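Local coordinates for histone-lysine N-methyltransferase, H3 lysine-9 specific SUVH4 (Arabidopsis thaliana, PDB 4QEN), which methylates histone H3 with S-adenosyl-L-methionine as methyl donor and binds methylated DNA, marking chromatin for transcriptional silencing, at residues Asp89-Glu94 / Tyr102-Ala107; Pro281-Pro286 / Val388-Asp393; Pro380-Ile385 / Gly453-Phe458. All coordinates share one frame; numbering follows the deposited sequence.

Interaction 1 belongs to the SRA domain, where the chain meets the DNA backbone; interactions 2 and 3 lie on the other side of the chain's centre, in the pre-SET and SET part that carries the methyltransferase site. The centres of interactions 1 and 3 are about 51 Å apart, and those of 1 and 2 about 66 Å apart. Interactions 2 and 3 sit closer, about 20 Å between centres, and are tied by consecutive strands: 380-383 serves interaction 3, and 387-390 serves interaction 2. Interaction 3 borders the S-adenosyl-L-homocysteine pocket through R457 and F458, whereas in interaction 2 the side chain of R389 stays about 11 Å from that of R457.

Interaction 1 (Asp89-Glu94 / Tyr102-Ala107); sequences DYMSME and YKLPLA. With nucleotides of chain C.
At the DNA-backbone-binding edge of the SRA domain, Y90 and M91 pair with A107 and L106 as neighbouring antiparallel strands, and the turn that follows receives a phosphate. M91 and L106 form the hydrogen-bonded pair: M91 N gives to L106 O at 2.8 Å, and L106 N returns a longer bond to M91 O. Y90 and A107 are the adjoining non-hydrogen-bonded pair. The Y90 ring runs alongside P105, pointing the same way, with Y90 CD1 3.4 Å from P105 CB. Y90 CG sits between the backbone N and the carbonyl carbon (chi1 62°), which sends the ring along P105 to the DNA, where Y90 OH comes within 3.7 Å of C4' of DA11 of chain C. A serine here would probably leave P105 without its aromatic neighbour and open a gap between protein and the DA11 sugar.

In the SRA fold these two strands, 88-91 and 106-112, belong to the large curved sheet, with helix 151-161 packing on Y90 and A107. M91 CB is pressed against L104 CD2 at 3.5 Å, a tight carbon contact. Beyond the strand, M93 bends at both chi2 and chi3 and slides past L104 in the opposite direction, bringing M93 SD to 3.8 Å from L104 CB and 3.9 Å from P105 CD. S92 OG accepts from E94 N in an ST turn, while M93 N donates a nearly straight hydrogen bond (172°) to OP2 of DC12 of chain C, 2.8 Å away.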
loop_
_atom_site.group_PDB
_atom_site.type_symbol
_atom_site.label_atom_id
_atom_site.label_comp_id
_atom_site.label_asym_id
_atom_site.label_seq_id
_atom_site.Cartn_x
_atom_site.Cartn_y
_atom_site.Cartn_z
ATOM N N ASP A 89 0.062 -4.836 -24.322
ATOM C CA ASP A 89 -1.307 -5.282 -24.138
ATOM C C ASP A 89 -2.147 -4.620 -25.209
ATOM O O ASP A 89 -2.133 -3.372 -25.345
ATOM C CB ASP A 89 -1.812 -4.891 -22.746
ATOM C CG ASP A 89 -2.929 -5.794 -22.254
ATOM O OD1 ASP A 89 -2.965 -6.989 -22.634
ATOM O OD2 ASP A 89 -3.769 -5.308 -21.472
ATOM N N TYR A 90 -2.876 -5.454 -25.960
ATOM C CA TYR A 90 -3.667 -4.966 -27.084
ATOM C C TYR A 90 -5.042 -5.591 -27.226
ATOM O O TYR A 90 -5.280 -6.701 -26.767
ATOM C CB TYR A 90 -2.897 -5.105 -28.404
ATOM C CG TYR A 90 -2.515 -6.498 -28.828
ATOM C CD1 TYR A 90 -3.371 -7.263 -29.604
ATOM C CD2 TYR A 90 -1.277 -7.030 -28.498
ATOM C CE1 TYR A 90 -3.013 -8.522 -30.041
ATOM C CE2 TYR A 90 -0.911 -8.296 -28.914
ATOM C CZ TYR A 90 -1.782 -9.041 -29.692
ATOM O OH TYR A 90 -1.425 -10.303 -30.123
ATOM N N MET A 91 -5.932 -4.855 -27.880
ATOM C CA MET A 91 -7.237 -5.357 -28.281
ATOM C C MET A 91 -7.085 -6.386 -29.385
ATOM O O MET A 91 -6.522 -6.097 -30.443
ATOM C CB MET A 91 -8.118 -4.215 -28.798
ATOM C CG MET A 91 -8.611 -3.238 -27.728
ATOM S SD MET A 91 -9.528 -1.856 -28.478
ATOM C CE MET A 91 -10.060 -0.993 -27.009
ATOM N N SER A 92 -7.615 -7.576 -29.135
ATOM C CA SER A 92 -7.642 -8.656 -30.120
ATOM C C SER A 92 -8.700 -8.388 -31.176
ATOM O O SER A 92 -9.436 -7.407 -31.086
ATOM C CB SER A 92 -8.012 -9.958 -29.415
ATOM O OG SER A 92 -9.368 -9.904 -29.002
ATOM N N MET A 93 -8.812 -9.294 -32.150
ATOM C CA MET A 93 -9.832 -9.190 -33.196
ATOM C C MET A 93 -11.259 -9.338 -32.654
ATOM O O MET A 93 -12.223 -9.075 -33.370
ATOM C CB MET A 93 -9.580 -10.205 -34.320
ATOM C CG MET A 93 -8.183 -10.140 -34.957
ATOM S SD MET A 93 -7.708 -8.509 -35.611
ATOM C CE MET A 93 -8.961 -8.256 -36.876
ATOM N N GLU A 94 -11.389 -9.755 -31.399
ATOM C CA GLU A 94 -12.687 -9.823 -30.723
ATOM C C GLU A 94 -13.357 -8.452 -30.657
ATOM O O GLU A 94 -14.586 -8.340 -30.649
ATOM C CB GLU A 94 -12.512 -10.345 -29.297
ATOM C CG GLU A 94 -12.128 -11.806 -29.205
ATOM C CD GLU A 94 -13.237 -12.720 -29.677
ATOM O OE1 GLU A 94 -14.190 -12.943 -28.899
ATOM O OE2 GLU A 94 -13.160 -13.207 -30.827
ATOM N N TYR A 102 -11.412 1.492 -36.550
ATOM C CA TYR A 102 -9.986 1.263 -36.371
ATOM C C TYR A 102 -9.642 -0.083 -37.008
ATOM O O TYR A 102 -10.525 -0.900 -37.270
ATOM C CB TYR A 102 -9.607 1.232 -34.890
ATOM C CG TYR A 102 -9.868 2.502 -34.103
ATOM C CD1 TYR A 102 -9.793 3.760 -34.699
ATOM C CD2 TYR A 102 -10.182 2.435 -32.747
ATOM C CE1 TYR A 102 -10.026 4.919 -33.952
ATOM C CE2 TYR A 102 -10.422 3.579 -32.000
ATOM C CZ TYR A 102 -10.341 4.820 -32.606
ATOM O OH TYR A 102 -10.583 5.948 -31.843
ATOM N N LYS A 103 -8.361 -0.312 -37.262
ATOM C CA LYS A 103 -7.902 -1.599 -37.761
ATOM C C LYS A 103 -7.330 -2.335 -36.562
ATOM O O LYS A 103 -6.513 -1.779 -35.839
ATOM C CB LYS A 103 -6.813 -1.389 -38.805
ATOM C CG LYS A 103 -6.417 -2.625 -39.586
ATOM C CD LYS A 103 -6.299 -2.305 -41.077
ATOM C CE LYS A 103 -5.610 -0.961 -41.320
ATOM N NZ LYS A 103 -5.568 -0.604 -42.768
ATOM N N LEU A 104 -7.778 -3.565 -36.329
ATOM C CA LEU A 104 -7.281 -4.339 -35.193
ATOM C C LEU A 104 -6.229 -5.350 -35.652
ATOM O O LEU A 104 -6.195 -5.702 -36.822
ATOM C CB LEU A 104 -8.445 -4.995 -34.447
ATOM C CG LEU A 104 -9.054 -3.894 -33.567
ATOM C CD1 LEU A 104 -10.377 -3.378 -34.103
ATOM C CD2 LEU A 104 -9.165 -4.335 -32.134
ATOM N N PRO A 105 -5.340 -5.794 -34.747
ATOM C CA PRO A 105 -5.223 -5.482 -33.312
ATOM C C PRO A 105 -4.736 -4.056 -33.052
ATOM O O PRO A 105 -4.148 -3.416 -33.926
ATOM C CB PRO A 105 -4.185 -6.493 -32.818
ATOM C CG PRO A 105 -3.339 -6.764 -34.014
ATOM C CD PRO A 105 -4.276 -6.710 -35.198
ATOM N N LEU A 106 -4.986 -3.572 -31.842
ATOM C CA LEU A 106 -4.732 -2.178 -31.506
ATOM C C LEU A 106 -4.246 -2.118 -30.060
ATOM O O LEU A 106 -4.945 -2.570 -29.152
ATOM C CB LEU A 106 -6.031 -1.381 -31.657
ATOM C CG LEU A 106 -5.985 0.145 -31.483
ATOM C CD1 LEU A 106 -5.200 0.796 -32.626
ATOM C CD2 LEU A 106 -7.405 0.713 -31.409
ATOM N N ALA A 107 -3.055 -1.571 -29.844
ATOM C CA ALA A 107 -2.454 -1.572 -28.512
ATOM C C ALA A 107 -3.099 -0.524 -27.626
ATOM O O ALA A 107 -3.518 0.532 -28.107
ATOM C CB ALA A 107 -0.971 -1.322 -28.608
ATOM P P DA C 11 -5.847 -11.256 -25.692
ATOM O OP1 DA C 11 -4.593 -11.191 -24.921
ATOM O OP2 DA C 11 -6.754 -10.094 -25.717
ATOM O "O5'" DA C 11 -5.489 -11.681 -27.200
ATOM C "C5'" DA C 11 -4.134 -11.738 -27.637
ATOM C "C4'" DA C 11 -4.092 -12.579 -28.895
ATOM O "O4'" DA C 11 -4.195 -13.978 -28.538
ATOM C "C3'" DA C 11 -5.236 -12.301 -29.855
ATOM O "O3'" DA C 11 -4.612 -12.061 -31.101
ATOM C "C2'" DA C 11 -6.094 -13.568 -29.850
ATOM C "C1'" DA C 11 -5.104 -14.642 -29.393
ATOM N N9 DA C 11 -5.663 -15.706 -28.563
ATOM C C8 DA C 11 -6.791 -15.652 -27.785
ATOM N N7 DA C 11 -7.038 -16.764 -27.124
ATOM C C5 DA C 11 -5.988 -17.598 -27.480
ATOM C C6 DA C 11 -5.667 -18.927 -27.126
ATOM N N6 DA C 11 -6.398 -19.682 -26.290
ATOM N N1 DA C 11 -4.554 -19.454 -27.675
ATOM C C2 DA C 11 -3.815 -18.722 -28.521
ATOM N N3 DA C 11 -4.021 -17.471 -28.929
ATOM C C4 DA C 11 -5.131 -16.960 -28.367
ATOM P P DC C 12 -5.468 -11.684 -32.402
ATOM O OP1 DC C 12 -4.609 -10.739 -33.137
ATOM O OP2 DC C 12 -6.865 -11.327 -32.072
ATOM O "O5'" DC C 12 -5.521 -13.051 -33.221
ATOM C "C5'" DC C 12 -4.296 -13.693 -33.561
ATOM C "C4'" DC C 12 -4.561 -15.161 -33.838
ATOM O "O4'" DC C 12 -4.968 -15.853 -32.620
ATOM C "C3'" DC C 12 -5.688 -15.412 -34.843
ATOM O "O3'" DC C 12 -5.281 -16.373 -35.747
ATOM C "C2'" DC C 12 -6.789 -16.045 -34.002
ATOM C "C1'" DC C 12 -5.918 -16.820 -33.024
ATOM N N1 DC C 12 -6.672 -17.382 -31.872
ATOM C C2 DC C 12 -6.308 -18.636 -31.344
ATOM O O2 DC C 12 -5.360 -19.253 -31.841
ATOM N N3 DC C 12 -7.007 -19.153 -30.303
ATOM C C4 DC C 12 -8.027 -18.464 -29.789
ATOM N N4 DC C 12 -8.688 -19.008 -28.750
ATOM C C5 DC C 12 -8.411 -17.190 -30.320
ATOM C C6 DC C 12 -7.723 -16.685 -31.353
#

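Interaction 2 (Pro281-Pro286 / Val388-Asp393); sequences PNVIIP and VRRTAD
V283 packs snugly on the strand end: V283 CG2, beside the backbone N, lies 3.5 Å from V388 O and 3.9 Å from R390 CG, while V283 CG1 meets V388 CG1 with the two side chains crossing at about a right angle. F445 of the neighbouring strand touches both V283 and R390, and both valines are buried. This closely packed half joins the loop after strand 278-279, within the pre-SET region, to strand 387-390 of the SET domain; the two strands run parallel in one mixed sheet.

The other half is polar and partly exposed. N282 lays its amide over one face of the R390 guanidinium, the planes 33° apart, and N282 CG stands 3.4 Å above the guanidinium plane, displaced toward its rim. N282 ND2 donates to D393 OD1 at 2.8 Å, coming from above the carboxylate plane. R390 NH1 makes a salt bridge to that same D393 OD1 at 2.7 Å, and the bends at chi2 and chi3 of R390 fold the guanidinium back to reach it. A water donates to N282 OD1 and D393 OD1 and accepts from R390 N, while R390 NE makes a weak bond to N282 O.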
loop_
_atom_site.group_PDB
_atom_site.type_symbol
_atom_site.label_atom_id
_atom_site.label_comp_id
_atom_site.label_asym_id
_atom_site.label_seq_id
_atom_site.Cartn_x
_atom_site.Cartn_y
_atom_site.Cartn_z
ATOM N N PRO A 281 -3.890 3.010 37.953
ATOM C CA PRO A 281 -4.109 2.174 39.138
ATOM C C PRO A 281 -5.536 1.644 39.332
ATOM O O PRO A 281 -5.691 0.614 39.983
ATOM C CB PRO A 281 -3.731 3.110 40.302
ATOM C CG PRO A 281 -3.619 4.483 39.697
ATOM C CD PRO A 281 -3.148 4.229 38.313
ATOM N N ASN A 282 -6.557 2.323 38.822
ATOM C CA ASN A 282 -7.912 1.794 38.977
ATOM C C ASN A 282 -8.408 0.974 37.778
ATOM O O ASN A 282 -9.580 0.601 37.697
ATOM C CB ASN A 282 -8.923 2.893 39.349
ATOM C CG ASN A 282 -9.183 3.876 38.215
ATOM O OD1 ASN A 282 -8.610 3.764 37.125
ATOM N ND2 ASN A 282 -10.086 4.833 38.460
ATOM N N VAL A 283 -7.510 0.713 36.836
ATOM C CA VAL A 283 -7.817 -0.190 35.742
ATOM C C VAL A 283 -7.357 -1.585 36.123
ATOM O O VAL A 283 -6.234 -1.785 36.590
ATOM C CB VAL A 283 -7.139 0.251 34.431
ATOM C CG1 VAL A 283 -7.228 -0.844 33.380
ATOM C CG2 VAL A 283 -7.767 1.534 33.929
ATOM N N ILE A 284 -8.242 -2.548 35.942
ATOM C CA ILE A 284 -7.938 -3.919 36.293
ATOM C C ILE A 284 -6.873 -4.509 35.362
ATOM O O ILE A 284 -6.824 -4.204 34.165
ATOM C CB ILE A 284 -9.224 -4.795 36.275
ATOM C CG1 ILE A 284 -8.944 -6.180 36.869
ATOM C CG2 ILE A 284 -9.810 -4.890 34.856
ATOM C CD1 ILE A 284 -10.174 -7.033 37.063
ATOM N N ILE A 285 -6.004 -5.338 35.927
ATOM C CA ILE A 285 -5.094 -6.134 35.120
ATOM C C ILE A 285 -5.667 -7.544 35.017
ATOM O O ILE A 285 -5.675 -8.295 35.995
ATOM C CB ILE A 285 -3.689 -6.144 35.727
ATOM C CG1 ILE A 285 -3.121 -4.715 35.716
ATOM C CG2 ILE A 285 -2.797 -7.114 34.968
ATOM C CD1 ILE A 285 -1.889 -4.511 36.580
ATOM N N PRO A 286 -6.196 -7.893 33.840
ATOM C CA PRO A 286 -6.851 -9.192 33.674
ATOM C C PRO A 286 -5.894 -10.358 33.887
ATOM O O PRO A 286 -4.672 -10.184 33.857
ATOM C CB PRO A 286 -7.318 -9.166 32.212
ATOM C CG PRO A 286 -7.415 -7.730 31.862
ATOM C CD PRO A 286 -6.342 -7.039 32.652
ATOM N N VAL A 388 -3.685 3.712 29.836
ATOM C CA VAL A 388 -4.995 3.078 29.784
ATOM C C VAL A 388 -5.823 3.552 30.970
ATOM O O VAL A 388 -5.409 3.417 32.123
ATOM C CB VAL A 388 -4.883 1.546 29.765
ATOM C CG1 VAL A 388 -6.270 0.905 29.748
ATOM C CG2 VAL A 388 -4.060 1.108 28.551
ATOM N N ARG A 389 -6.982 4.135 30.679
ATOM C CA ARG A 389 -7.836 4.702 31.719
ATOM C C ARG A 389 -9.271 4.250 31.548
ATOM O O ARG A 389 -9.698 3.928 30.445
ATOM C CB ARG A 389 -7.843 6.227 31.650
ATOM C CG ARG A 389 -6.495 6.898 31.601
ATOM C CD ARG A 389 -6.704 8.409 31.610
ATOM N NE ARG A 389 -5.443 9.137 31.684
ATOM C CZ ARG A 389 -4.762 9.331 32.809
ATOM N NH1 ARG A 389 -5.213 8.840 33.958
ATOM N NH2 ARG A 389 -3.621 10.007 32.784
ATOM N N ARG A 390 -10.027 4.259 32.642
ATOM C CA ARG A 390 -11.461 4.049 32.551
ATOM C C ARG A 390 -12.089 5.261 31.884
ATOM O O ARG A 390 -11.820 6.392 32.282
ATOM C CB ARG A 390 -12.053 3.865 33.940
ATOM C CG ARG A 390 -11.426 2.732 34.711
ATOM C CD ARG A 390 -12.495 1.931 35.413
ATOM N NE ARG A 390 -12.328 1.936 36.860
ATOM C CZ ARG A 390 -12.567 2.985 37.643
ATOM N NH1 ARG A 390 -12.965 4.137 37.118
ATOM N NH2 ARG A 390 -12.399 2.886 38.957
ATOM N N THR A 391 -12.922 5.031 30.874
ATOM C CA THR A 391 -13.560 6.133 30.153
ATOM C C THR A 391 -14.423 6.994 31.080
ATOM O O THR A 391 -14.664 8.168 30.807
ATOM C CB THR A 391 -14.420 5.631 28.975
ATOM O OG1 THR A 391 -15.398 4.700 29.452
ATOM C CG2 THR A 391 -13.551 4.958 27.927
ATOM N N ALA A 392 -14.875 6.404 32.182
ATOM C CA ALA A 392 -15.660 7.121 33.182
ATOM C C ALA A 392 -14.859 8.244 33.847
ATOM O O ALA A 392 -15.431 9.197 34.384
ATOM C CB ALA A 392 -16.171 6.145 34.256
ATOM N N ASP A 393 -13.536 8.112 33.831
ATOM C CA ASP A 393 -12.663 9.032 34.556
ATOM C C ASP A 393 -12.137 10.156 33.662
ATOM O O ASP A 393 -11.497 11.093 34.144
ATOM C CB ASP A 393 -11.483 8.273 35.186
ATOM C CG ASP A 393 -11.916 7.322 36.293
ATOM O OD1 ASP A 393 -11.401 6.183 36.331
ATOM O OD2 ASP A 393 -12.761 7.719 37.127
HETATM O O HOH W 1 -9.042 5.361 34.985
#

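Interaction 3 (Pro380-Ile385 / Gly453-Phe458); sequences PVCEYI and GNFARF. With SAH (S-adenosyl-L-homocysteine), chain D.
The backbones come closest at I385 and G453, with CA atoms 5.0 Å apart, and at Y384 and A456; N454 N gives a weak bond to I385 O. The N454 amide then bridges the two segments. N454 ND2 donates to E383 O at 2.7 Å, nearly along the C=O axis and in the amide plane. N454 OD1 is gripped by two backbone N-H groups, I385 N and A456 N, each 3.2 Å from it and reaching it from opposite faces of the amide plane; the second bond makes an Asx turn. With both its polar atoms bonded, this buried amide is held against rotation. A chi1 of 69° tucks it over its own backbone and swings it across I385, whose CG1 packs against ND2.

C382 leans on the F455 ring, C382 CB 3.3 Å from F455 CZ, with C382 SG obliquely placed 4.1 Å from the ring centroid. SG also touches A456 CB, which meets Y384 CD2 at 3.7 Å. Y384 OH bonds to Y402 O. R457, a predicted cofactor-binding residue, bonds through NE to A449 O and has a cation-pi contact with Y402, whose OH bonds to the S-adenosyl-L-homocysteine. V381 and C382 both face L486 in a classic beta bulge. Strand 380-383 thus backs the short 3-10 turn 456-458 that leads into N460-H461, and R457 O lies beside the ligand: the wall of the SET-domain cofactor pocket.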
loop_
_atom_site.group_PDB
_atom_site.type_symbol
_atom_site.label_atom_id
_atom_site.label_comp_id
_atom_site.label_asym_id
_atom_site.label_seq_id
_atom_site.Cartn_x
_atom_site.Cartn_y
_atom_site.Cartn_z
ATOM N N PRO A 380 2.316 -4.117 10.070
ATOM C CA PRO A 380 1.966 -3.289 11.228
ATOM C C PRO A 380 2.746 -1.983 11.192
ATOM O O PRO A 380 3.937 -1.949 10.876
ATOM C CB PRO A 380 2.420 -4.133 12.424
ATOM C CG PRO A 380 3.525 -5.003 11.876
ATOM C CD PRO A 380 3.180 -5.258 10.424
ATOM N N VAL A 381 2.060 -0.903 11.520
ATOM C CA VAL A 381 2.703 0.394 11.610
ATOM C C VAL A 381 2.997 0.684 13.068
ATOM O O VAL A 381 4.146 0.982 13.439
ATOM C CB VAL A 381 1.809 1.483 11.002
ATOM C CG1 VAL A 381 2.334 2.860 11.357
ATOM C CG2 VAL A 381 1.721 1.292 9.475
ATOM N N CYS A 382 1.977 0.560 13.917
ATOM C CA CYS A 382 2.259 0.775 15.347
ATOM C C CYS A 382 1.090 0.454 16.220
ATOM O O CYS A 382 -0.039 0.573 15.775
ATOM C CB CYS A 382 2.622 2.246 15.635
ATOM S SG CYS A 382 1.379 3.462 15.100
ATOM N N GLU A 383 1.367 0.092 17.476
ATOM C CA GLU A 383 0.327 0.030 18.496
ATOM C C GLU A 383 0.054 1.450 18.969
ATOM O O GLU A 383 0.971 2.262 19.042
ATOM C CB GLU A 383 0.764 -0.845 19.682
ATOM C CG GLU A 383 -0.292 -0.949 20.776
ATOM C CD GLU A 383 0.045 -1.998 21.839
ATOM O OE1 GLU A 383 0.924 -2.850 21.583
ATOM O OE2 GLU A 383 -0.580 -1.973 22.930
ATOM N N TYR A 384 -1.206 1.758 19.273
ATOM C CA TYR A 384 -1.519 3.024 19.915
ATOM C C TYR A 384 -1.182 2.928 21.413
ATOM O O TYR A 384 -1.911 2.308 22.197
ATOM C CB TYR A 384 -2.991 3.406 19.690
ATOM C CG TYR A 384 -3.293 4.866 19.971
ATOM C CD1 TYR A 384 -3.431 5.332 21.280
ATOM C CD2 TYR A 384 -3.454 5.776 18.930
ATOM C CE1 TYR A 384 -3.710 6.670 21.544
ATOM C CE2 TYR A 384 -3.728 7.120 19.179
ATOM C CZ TYR A 384 -3.856 7.563 20.489
ATOM O OH TYR A 384 -4.131 8.894 20.755
ATOM N N ILE A 385 -0.070 3.552 21.793
ATOM C CA ILE A 385 0.426 3.531 23.165
ATOM C C ILE A 385 0.107 4.827 23.924
ATOM O O ILE A 385 0.245 5.930 23.396
ATOM C CB ILE A 385 1.952 3.307 23.192
ATOM C CG1 ILE A 385 2.315 2.015 22.457
ATOM C CG2 ILE A 385 2.491 3.310 24.631
ATOM C CD1 ILE A 385 1.923 0.721 23.183
ATOM N N GLY A 453 2.909 8.835 25.448
ATOM C CA GLY A 453 2.549 7.832 24.450
ATOM C C GLY A 453 3.664 7.608 23.434
ATOM O O GLY A 453 4.756 8.169 23.567
ATOM N N ASN A 454 3.403 6.787 22.420
ATOM C CA ASN A 454 4.337 6.648 21.303
ATOM C C ASN A 454 3.908 7.532 20.123
ATOM O O ASN A 454 3.079 8.426 20.296
ATOM C CB ASN A 454 4.481 5.185 20.868
ATOM C CG ASN A 454 3.232 4.637 20.208
ATOM O OD1 ASN A 454 2.160 5.239 20.277
ATOM N ND2 ASN A 454 3.362 3.472 19.570
ATOM N N PHE A 455 4.435 7.267 18.927
ATOM C CA PHE A 455 4.177 8.155 17.782
ATOM C C PHE A 455 2.751 8.093 17.212
ATOM O O PHE A 455 2.367 8.947 16.405
ATOM C CB PHE A 455 5.232 7.976 16.670
ATOM C CG PHE A 455 5.057 6.726 15.840
ATOM C CD1 PHE A 455 4.196 6.709 14.745
ATOM C CD2 PHE A 455 5.781 5.585 16.133
ATOM C CE1 PHE A 455 4.041 5.559 13.987
ATOM C CE2 PHE A 455 5.645 4.431 15.374
ATOM C CZ PHE A 455 4.778 4.418 14.293
ATOM N N ALA A 456 1.966 7.104 17.646
ATOM C CA ALA A 456 0.641 6.861 17.070
ATOM C C ALA A 456 -0.284 8.059 17.203
ATOM O O ALA A 456 -1.128 8.309 16.346
ATOM C CB ALA A 456 -0.005 5.636 17.708
ATOM N N ARG A 457 -0.120 8.786 18.298
ATOM C CA ARG A 457 -0.931 9.952 18.591
ATOM C C ARG A 457 -0.730 11.083 17.561
ATOM O O ARG A 457 -1.481 12.051 17.556
ATOM C CB ARG A 457 -0.549 10.486 19.971
ATOM C CG ARG A 457 0.710 11.313 19.868
ATOM C CD ARG A 457 1.324 11.668 21.161
ATOM N NE ARG A 457 0.532 12.536 22.028
ATOM C CZ ARG A 457 0.637 13.862 22.070
ATOM N NH1 ARG A 457 -0.107 14.558 22.926
ATOM N NH2 ARG A 457 1.477 14.490 21.258
ATOM N N PHE A 458 0.292 10.981 16.712
ATOM C CA PHE A 458 0.539 12.032 15.715
ATOM C C PHE A 458 -0.121 11.755 14.359
ATOM O O PHE A 458 -0.114 12.598 13.474
ATOM C CB PHE A 458 2.041 12.292 15.559
ATOM C CG PHE A 458 2.671 12.926 16.778
ATOM C CD1 PHE A 458 2.319 14.214 17.169
ATOM C CD2 PHE A 458 3.606 12.237 17.526
ATOM C CE1 PHE A 458 2.886 14.802 18.299
ATOM C CE2 PHE A 458 4.185 12.817 18.646
ATOM C CZ PHE A 458 3.823 14.111 19.033
HETATM N N SAH D . -2.605 16.513 14.236
HETATM C CA SAH D . -2.445 16.196 15.653
HETATM C CB SAH D . -2.206 14.700 15.839
HETATM C CG SAH D . -3.483 13.876 15.715
HETATM S SD SAH D . -4.413 13.968 17.262
HETATM C C SAH D . -1.328 16.996 16.316
HETATM O O SAH D . -0.870 16.637 17.400
HETATM O OXT SAH D . -0.859 18.001 15.783
HETATM C "C5'" SAH D . -5.995 14.346 16.467
HETATM C "C4'" SAH D . -6.249 15.837 16.301
HETATM O "O4'" SAH D . -5.583 16.309 15.140
HETATM C "C3'" SAH D . -7.728 16.134 16.119
HETATM O "O3'" SAH D . -8.344 16.501 17.327
HETATM C "C2'" SAH D . -7.729 17.288 15.148
HETATM O "O2'" SAH D . -7.566 18.498 15.852
HETATM C "C1'" SAH D . -6.472 17.062 14.339
HETATM N N9 SAH D . -6.822 16.318 13.112
HETATM C C8 SAH D . -6.568 14.994 12.836
HETATM N N7 SAH D . -7.062 14.705 11.606
HETATM C C5 SAH D . -7.641 15.818 11.100
HETATM C C6 SAH D . -8.294 16.082 9.894
HETATM N N6 SAH D . -8.448 15.134 8.964
HETATM N N1 SAH D . -8.790 17.350 9.662
HETATM C C2 SAH D . -8.640 18.349 10.604
HETATM N N3 SAH D . -7.995 18.086 11.796
HETATM C C4 SAH D . -7.496 16.841 12.037
HETATM O O HOH W 2 0.363 7.518 21.029
#